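Galactose mutarotase related enzyme (Lactobacillus casei, PDB 3Q1N) probably binds sugars and may act as an aldose 1-epimerase-like isomerase. Local coordinates at residues A[8-13]-A[24-29]; A[88-93]-A[114-119]. All coordinates share one frame; numbering follows the deposited sequence.

Contact 1. Residues A[8-13]-A[24-29]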
ATOM      1  N   SER A   8      -1.090  18.803  17.708  1.00 15.71           N
ATOM      2  CA  SER A   8      -2.316  19.346  18.286  1.00 16.62           C
ATOM      3  C   SER A   8      -3.595  18.764  17.645  1.00 16.23           C
ATOM      4  O   SER A   8      -4.627  18.696  18.296  1.00 16.16           O
ATOM      5  CB  SER A   8      -2.349  20.865  18.155  1.00 16.66           C
ATOM      6  OG  SER A   8      -2.668  21.282  16.862  1.00 19.36           O
ATOM      7  N   LYS A   9      -3.504  18.410  16.368  1.00 15.59           N
ATOM      8  CA  LYS A   9      -4.678  17.925  15.601  1.00 16.20           C
ATOM      9  C   LYS A   9      -4.842  16.394  15.552  1.00 16.44           C
ATOM     10  O   LYS A   9      -5.985  15.888  15.422  1.00 16.20           O
ATOM     11  CB  LYS A   9      -4.599  18.437  14.164  1.00 16.74           C
ATOM     12  CG  LYS A   9      -4.822  19.970  14.005  1.00 18.40           C
ATOM     13  CD  LYS A   9      -4.683  20.442  12.523  1.00 21.19           C
ATOM     14  CE  LYS A   9      -5.883  19.983  11.650  1.00 25.32           C
ATOM     15  NZ  LYS A   9      -5.709  20.305  10.148  1.00 27.53           N
ATOM     16  N   PHE A  10      -3.733  15.659  15.608  1.00 15.59           N
ATOM     17  CA  PHE A  10      -3.724  14.235  15.191  1.00 15.22           C
ATOM     18  C   PHE A  10      -2.894  13.380  16.152  1.00 14.89           C
ATOM     19  O   PHE A  10      -1.942  13.881  16.754  1.00 15.07           O
ATOM     20  CB  PHE A  10      -3.144  14.097  13.764  1.00 14.76           C
ATOM     21  CG  PHE A  10      -3.890  14.862  12.712  1.00 15.56           C
ATOM     22  CD1 PHE A  10      -5.228  14.645  12.478  1.00 14.65           C
ATOM     23  CD2 PHE A  10      -3.231  15.805  11.944  1.00 15.89           C
ATOM     24  CE1 PHE A  10      -5.907  15.369  11.506  1.00 16.49           C
ATOM     25  CE2 PHE A  10      -3.860  16.498  10.969  1.00 16.70           C
ATOM     26  CZ  PHE A  10      -5.226  16.300  10.755  1.00 17.16           C
ATOM     27  N   LYS A  11      -3.250  12.104  16.280  1.00 14.79           N
ATOM     28  CA  LYS A  11      -2.414  11.108  16.926  1.00 14.91           C
ATOM     29  C   LYS A  11      -2.317   9.862  16.040  1.00 14.82           C
ATOM     30  O   LYS A  11      -3.324   9.453  15.449  1.00 15.23           O
ATOM     31  CB  LYS A  11      -2.980  10.758  18.302  1.00 15.61           C
ATOM     32  CG  LYS A  11      -2.087   9.825  19.150  1.00 17.07           C
ATOM     33  CD  LYS A  11      -2.510   9.821  20.603  1.00 21.31           C
ATOM     34  CE  LYS A  11      -1.594   8.960  21.478  1.00 23.49           C
ATOM     35  NZ  LYS A  11      -2.071   8.983  22.910  1.00 27.82           N
ATOM     36  N   ALA A  12      -1.133   9.269  15.978  1.00 14.56           N
ATOM     37  CA  ALA A  12      -0.915   8.037  15.188  1.00 14.53           C
ATOM     38  C   ALA A  12      -0.254   7.000  16.105  1.00 15.18           C
ATOM     39  O   ALA A  12       0.593   7.340  16.967  1.00 15.14           O
ATOM     40  CB  ALA A  12      -0.036   8.305  13.974  1.00 14.19           C
ATOM     41  N   GLY A  13      -0.632   5.738  15.915  1.00 15.23           N
ATOM     42  CA  GLY A  13       0.003   4.617  16.599  1.00 15.52           C
ATOM     43  C   GLY A  13       0.579   3.706  15.542  1.00 15.87           C
ATOM     44  O   GLY A  13      -0.092   3.421  14.527  1.00 15.85           O
ATOM     45  N   LEU A  24      -4.903   6.266  13.420  1.00 16.76           N
ATOM     46  CA  LEU A  24      -4.704   7.639  12.995  1.00 17.19           C
ATOM     47  C   LEU A  24      -5.984   8.396  13.300  1.00 16.85           C
ATOM     48  O   LEU A  24      -7.050   8.110  12.750  1.00 16.30           O
ATOM     49  CB  LEU A  24      -4.376   7.639  11.496  1.00 18.08           C
ATOM     50  CG  LEU A  24      -3.851   8.868  10.780  1.00 20.14           C
ATOM     51  CD1 LEU A  24      -2.542   9.363  11.456  1.00 22.15           C
ATOM     52  CD2 LEU A  24      -3.614   8.548   9.339  1.00 17.14           C
ATOM     53  N   VAL A  25      -5.888   9.321  14.230  1.00 17.20           N
ATOM     54  CA  VAL A  25      -7.052   9.849  14.899  1.00 17.22           C
ATOM     55  C   VAL A  25      -7.081  11.350  14.775  1.00 17.63           C
ATOM     56  O   VAL A  25      -6.060  12.009  14.983  1.00 17.80           O
ATOM     57  CB  VAL A  25      -7.062   9.449  16.409  1.00 17.74           C
ATOM     58  CG1 VAL A  25      -8.113  10.241  17.245  1.00 18.38           C
ATOM     59  CG2 VAL A  25      -7.281   7.965  16.563  1.00 17.32           C
ATOM     60  N   ASN A  26      -8.249  11.855  14.384  1.00 17.68           N
ATOM     61  CA  ASN A  26      -8.550  13.283  14.451  0.50 17.90           C
ATOM     62  C   ASN A  26      -8.947  13.635  15.876  1.00 18.89           C
ATOM     63  O   ASN A  26     -10.015  13.198  16.361  1.00 18.95           O
ATOM     64  CB  ASN A  26      -9.687  13.607  13.487  0.50 17.56           C
ATOM     65  CG  ASN A  26      -9.901  15.100  13.319  0.50 17.36           C
ATOM     66  OD1 ASN A  26      -8.985  15.826  12.892  0.50 14.73           O
ATOM     67  ND2 ASN A  26     -11.122  15.562  13.608  0.50 15.46           N
ATOM     68  N   LYS A  27      -8.093  14.395  16.589  1.00 19.35           N
ATOM     69  CA  LYS A  27      -8.333  14.677  18.012  1.00 20.49           C
ATOM     70  C   LYS A  27      -9.581  15.513  18.261  1.00 21.45           C
ATOM     71  O   LYS A  27     -10.212  15.348  19.271  1.00 23.77           O
ATOM     72  CB  LYS A  27      -7.128  15.406  18.647  1.00 20.02           C
ATOM     73  CG  LYS A  27      -5.868  14.543  18.791  1.00 20.88           C
ATOM     74  CD  LYS A  27      -4.778  15.301  19.546  1.00 20.50           C
ATOM     75  CE  LYS A  27      -3.576  14.447  19.806  1.00 20.67           C
ATOM     76  NZ  LYS A  27      -2.570  15.342  20.512  1.00 18.33           N
ATOM     77  N   ALA A  28      -9.924  16.402  17.342  1.00 22.65           N
ATOM     78  CA  ALA A  28     -11.094  17.293  17.523  1.00 23.69           C
ATOM     79  C   ALA A  28     -12.400  16.539  17.795  1.00 24.98           C
ATOM     80  O   ALA A  28     -13.271  17.027  18.555  1.00 25.96           O
ATOM     81  CB  ALA A  28     -11.261  18.204  16.318  1.00 23.30           C
ATOM     82  N   ASP A  29     -12.561  15.362  17.200  1.00 24.10           N
ATOM     83  CA  ASP A  29     -13.776  14.552  17.444  1.00 25.03           C
ATOM     84  C   ASP A  29     -13.492  13.080  17.725  1.00 24.90           C
ATOM     85  O   ASP A  29     -14.409  12.242  17.713  1.00 25.38           O
ATOM     86  CB  ASP A  29     -14.742  14.705  16.268  1.00 25.37           C
ATOM     87  CG  ASP A  29     -14.158  14.203  14.930  1.00 25.98           C
ATOM     88  OD1 ASP A  29     -12.999  13.756  14.895  1.00 22.27           O
ATOM     89  OD2 ASP A  29     -14.885  14.270  13.904  1.00 29.80           O
TER
HETATM   90  O   HOH W   1      -8.149  17.565  15.156  1.00 24.72           O
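The extended side chain of Lys27 lies across the backbone of residues 8-10, its methylenes meeting one carbonyl after another. Lys27 CB is 3.5 Å from Lys9 O, Lys27 CD packs against Ser8 O, and Lys27 CE is 3.5 Å from Phe10 O and also touches Lys11 CB. With CG anti to its own carbonyl carbon (chi1 -69°) and the later torsions all extended, the chain carries NZ past this backbone to a salt bridge with Glu6 and a hydrogen bond to Asn7 O. Cutting this side chain back to alanine would probably cost Glu6 its salt bridge with the lysine and uncover the carbonyls of residues 8-10. Lys9 O is doubly bound: Lys27 N donates to it at 2.8 Å, tilted 30° from the carbonyl plane, and a water that also accepts from Ala28 N donates a second bond.

Strands 10-15 and 20-26 form a beta hairpin in the small N-terminal sheet of this mutarotase-like fold. Lys11 and Val25 form a hydrogen-bonded pair, Lys11 N reaching Val25 O at 3.1 Å and Val25 N reaching Lys11 O at 2.8 Å. Phe10 and Ala12 share a face with Leu24 and Asn26, and there Ala12 CB meets Leu24 CD1 at 3.7 Å. Val25 O sits at the edge of the Phe10 ring, while Lys9 CB lies over the centre of one ring face. Phe10 and Leu24 also pack on Leu117 and Leu293. Asp29 OD2 bonds to His227, and, less certainly because Asn26 has two modelled conformers, an N-H of Asn26 ND2 is donated to Asp29 OD1 from above the carboxylate plane.

Contact 2. Residues A[88-93]-A[114-119]. With NO3 (nitrate ion), chain E; EDO (1,2-ethanediol), chain T.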
ATOM      1  N   ASP A  88       8.157  14.120  19.332  1.00 17.45           N
ATOM      2  CA  ASP A  88       6.753  13.989  19.673  0.50 17.80           C
ATOM      3  C   ASP A  88       5.898  13.752  18.452  1.00 17.34           C
ATOM      4  O   ASP A  88       4.898  13.040  18.551  1.00 17.41           O
ATOM      5  CB  ASP A  88       6.260  15.200  20.454  0.50 17.91           C
ATOM      6  CG  ASP A  88       6.992  15.352  21.761  0.50 18.13           C
ATOM      7  OD1 ASP A  88       7.257  14.317  22.401  0.50 17.62           O
ATOM      8  OD2 ASP A  88       7.338  16.483  22.139  0.50 19.53           O
ATOM      9  N   SER A  89       6.316  14.323  17.312  1.00 17.00           N
ATOM     10  CA  SER A  89       5.501  14.292  16.118  0.50 16.79           C
ATOM     11  C   SER A  89       6.095  13.474  14.967  1.00 16.57           C
ATOM     12  O   SER A  89       5.497  13.405  13.891  1.00 17.05           O
ATOM     13  CB  SER A  89       5.232  15.733  15.678  0.50 16.96           C
ATOM     14  OG  SER A  89       6.454  16.452  15.628  0.50 16.03           O
ATOM     15  N   ALA A  90       7.246  12.824  15.175  1.00 16.19           N
ATOM     16  CA  ALA A  90       7.890  12.047  14.100  1.00 15.66           C
ATOM     17  C   ALA A  90       8.683  10.887  14.688  1.00 15.48           C
ATOM     18  O   ALA A  90       9.147  10.944  15.844  1.00 17.39           O
ATOM     19  CB  ALA A  90       8.851  12.906  13.185  1.00 15.72           C
ATOM     20  N   VAL A  91       8.899   9.878  13.844  1.00 14.41           N
ATOM     21  CA  VAL A  91       9.674   8.728  14.252  1.00 14.40           C
ATOM     22  C   VAL A  91      10.158   7.980  13.041  1.00 13.90           C
ATOM     23  O   VAL A  91       9.487   7.987  12.004  1.00 14.93           O
ATOM     24  CB  VAL A  91       8.865   7.791  15.171  1.00 14.05           C
ATOM     25  CG1 VAL A  91       7.624   7.252  14.455  1.00 15.03           C
ATOM     26  CG2 VAL A  91       9.750   6.599  15.669  1.00 14.32           C
ATOM     27  N   THR A  92      11.309   7.306  13.176  1.00 14.40           N
ATOM     28  CA  THR A  92      11.906   6.559  12.070  1.00 13.70           C
ATOM     29  C   THR A  92      12.044   5.096  12.485  1.00 13.90           C
ATOM     30  O   THR A  92      12.441   4.784  13.635  1.00 14.65           O
ATOM     31  CB  THR A  92      13.292   7.144  11.628  1.00 13.49           C
ATOM     32  OG1 THR A  92      13.113   8.468  11.121  1.00 14.70           O
ATOM     33  CG2 THR A  92      13.947   6.310  10.535  1.00 15.19           C
ATOM     34  N   PHE A  93      11.641   4.217  11.563  1.00 13.61           N
ATOM     35  CA  PHE A  93      11.733   2.773  11.726  1.00 14.02           C
ATOM     36  C   PHE A  93      12.666   2.182  10.684  1.00 13.72           C
ATOM     37  O   PHE A  93      12.570   2.512   9.511  1.00 14.28           O
ATOM     38  CB  PHE A  93      10.350   2.144  11.516  1.00 13.87           C
ATOM     39  CG  PHE A  93       9.360   2.436  12.604  1.00 14.08           C
ATOM     40  CD1 PHE A  93       9.299   1.642  13.732  1.00 14.71           C
ATOM     41  CD2 PHE A  93       8.444   3.475  12.476  1.00 14.74           C
ATOM     42  CE1 PHE A  93       8.362   1.856  14.751  1.00 15.02           C
ATOM     43  CE2 PHE A  93       7.498   3.737  13.495  1.00 15.37           C
ATOM     44  CZ  PHE A  93       7.445   2.933  14.647  1.00 14.79           C
ATOM     45  N   THR A 114      10.046   6.871   7.713  1.00 14.61           N
ATOM     46  CA  THR A 114       9.908   7.957   8.651  1.00 15.31           C
ATOM     47  C   THR A 114       8.483   8.475   8.574  1.00 14.85           C
ATOM     48  O   THR A 114       7.995   8.732   7.470  1.00 15.78           O
ATOM     49  CB  THR A 114      10.938   9.086   8.386  1.00 16.17           C
ATOM     50  OG1 THR A 114      12.251   8.572   8.647  1.00 16.67           O
ATOM     51  CG2 THR A 114      10.666  10.319   9.307  1.00 17.67           C
ATOM     52  N   TYR A 115       7.822   8.533   9.743  1.00 15.23           N
ATOM     53  CA  TYR A 115       6.454   9.034   9.847  1.00 14.72           C
ATOM     54  C   TYR A 115       6.511  10.398  10.495  1.00 14.92           C
ATOM     55  O   TYR A 115       7.208  10.561  11.483  1.00 15.35           O
ATOM     56  CB  TYR A 115       5.595   8.125  10.697  1.00 14.63           C
ATOM     57  CG  TYR A 115       5.380   6.740  10.132  1.00 15.07           C
ATOM     58  CD1 TYR A 115       4.364   6.506   9.220  1.00 14.40           C
ATOM     59  CD2 TYR A 115       6.188   5.683  10.519  1.00 15.05           C
ATOM     60  CE1 TYR A 115       4.127   5.239   8.720  1.00 16.20           C
ATOM     61  CE2 TYR A 115       5.975   4.403   9.985  1.00 15.52           C
ATOM     62  CZ  TYR A 115       4.949   4.210   9.089  1.00 15.88           C
ATOM     63  OH  TYR A 115       4.706   2.973   8.528  1.00 17.87           O
HETATM   64  N   MSE A 116       5.747  11.358   9.982  1.00 15.39           N
HETATM   65  CA  MSE A 116       5.648  12.647  10.632  0.67 15.70           C
HETATM   66  C   MSE A 116       4.238  13.218  10.472  1.00 15.87           C
HETATM   67  O   MSE A 116       3.691  13.248   9.357  1.00 16.35           O
HETATM   68  CB  MSE A 116       6.688  13.611  10.041  0.67 16.06           C
HETATM   69  CG  MSE A 116       6.760  14.920  10.793  0.67 14.71           C
HETATM   70 SE   MSE A 116       7.962  16.194   9.978  0.50 14.34          SE
HETATM   71  CE  MSE A 116       8.469  15.391   8.304  0.67 18.45           C
ATOM     72  N   LEU A 117       3.657  13.642  11.599  1.00 16.35           N
ATOM     73  CA  LEU A 117       2.375  14.337  11.595  1.00 15.71           C
ATOM     74  C   LEU A 117       2.613  15.837  11.437  1.00 16.58           C
ATOM     75  O   LEU A 117       3.561  16.407  12.021  1.00 16.80           O
ATOM     76  CB  LEU A 117       1.585  14.092  12.871  1.00 15.98           C
ATOM     77  CG  LEU A 117       1.001  12.698  13.014  1.00 15.90           C
ATOM     78  CD1 LEU A 117       0.556  12.445  14.480  1.00 18.16           C
ATOM     79  CD2 LEU A 117      -0.115  12.434  11.889  1.00 14.85           C
ATOM     80  N   THR A 118       1.776  16.440  10.607  1.00 16.17           N
ATOM     81  CA  THR A 118       1.781  17.875  10.302  1.00 17.43           C
ATOM     82  C   THR A 118       0.366  18.391  10.413  1.00 17.46           C
ATOM     83  O   THR A 118      -0.581  17.631  10.663  1.00 16.77           O
ATOM     84  CB  THR A 118       2.255  18.135   8.826  1.00 17.47           C
ATOM     85  OG1 THR A 118       1.259  17.634   7.915  1.00 19.61           O
ATOM     86  CG2 THR A 118       3.639  17.494   8.571  1.00 20.45           C
ATOM     87  N   ASP A 119       0.154  19.690  10.198  1.00 17.65           N
ATOM     88  CA  ASP A 119      -1.224  20.193  10.161  1.00 19.12           C
ATOM     89  C   ASP A 119      -2.101  19.512   9.102  1.00 18.94           C
ATOM     90  O   ASP A 119      -3.314  19.445   9.217  1.00 20.82           O
ATOM     91  CB  ASP A 119      -1.241  21.695   9.870  1.00 19.63           C
ATOM     92  CG  ASP A 119      -0.918  22.523  11.077  1.00 22.27           C
ATOM     93  OD1 ASP A 119      -0.890  21.975  12.193  1.00 21.51           O
ATOM     94  OD2 ASP A 119      -0.689  23.754  10.884  1.00 22.63           O
TER
HETATM   95  N   NO3 E 297       9.987  16.706  20.747  1.00 40.00           N
HETATM   96  O1  NO3 E 297      10.359  17.769  21.572  1.00 40.49           O
HETATM   97  O2  NO3 E 297       9.048  16.894  19.738  1.00 40.41           O
HETATM   98  O3  NO3 E 297      10.620  15.474  20.921  1.00 40.56           O
HETATM   99  C1  EDO T 312      13.296   6.863   6.659  1.00 27.91           C
HETATM  100  O1  EDO T 312      14.273   7.774   7.062  1.00 29.65           O
HETATM  101  C2  EDO T 312      13.269   6.780   5.134  1.00 24.85           C
HETATM  102  O2  EDO T 312      13.134   7.988   4.448  1.00 31.01           O
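Val91 O takes the N-H of Tyr115 at 2.9 Å, nearly in line with the carbonyl bond, and also has a CA-H...O contact from Thr114. Tyr115 answers with its own carbonyl: Val91 N is bound at 3.0 Å to Tyr115 O, which the CA of Ala90 approaches at 3.1 Å. Leu117 N continues the pairing at 2.9 Å from Ser89 O.

On the face of Val91 and Tyr115, the rings of Phe93 and Tyr115 touch at their borders, neither lying over the face of the other. Phe93 CD2 comes to the edge of the Tyr115 ring, 3.6 Å from Tyr115 CE2, with the planes 80° apart. The tyrosine hydroxyl is held by Ala19 O. The Ile14 side chain packs against both residues. On the other face, Ala90 CB touches CG of Met116, a selenomethionine in the crystal, and Thr92 faces Thr114 across a non-hydrogen-bonded pair.

One face of this antiparallel pair thus packs against strands 2-6 and 10-15 while the other is more exposed, a two-sided arrangement that fits an outer part of the large antiparallel beta-sandwich of galactose mutarotase-like proteins.

Contact 1 closes before contact 2 opens along the chain, and their centres lie 13 Å apart on the same side of the molecule. They belong to different antiparallel sheets: 8-13 and 24-29 to the four-stranded N-terminal sheet, 88-93 and 114-119 to the nine-stranded one. The two contacts touch through side-chain and backbone atoms. Phe10 CE2 packs 3.5 Å from Asp119 O, Phe10 O lies 3.7 Å from Leu117 CD1, and Lys9 NZ probably hydrogen-bonds to Asp119 O at 2.7 Å. The N-terminal hairpin is therefore packed on one end region of the large sheet, so that two parts distant in sequence share a buried apolar layer with a polar link at its border.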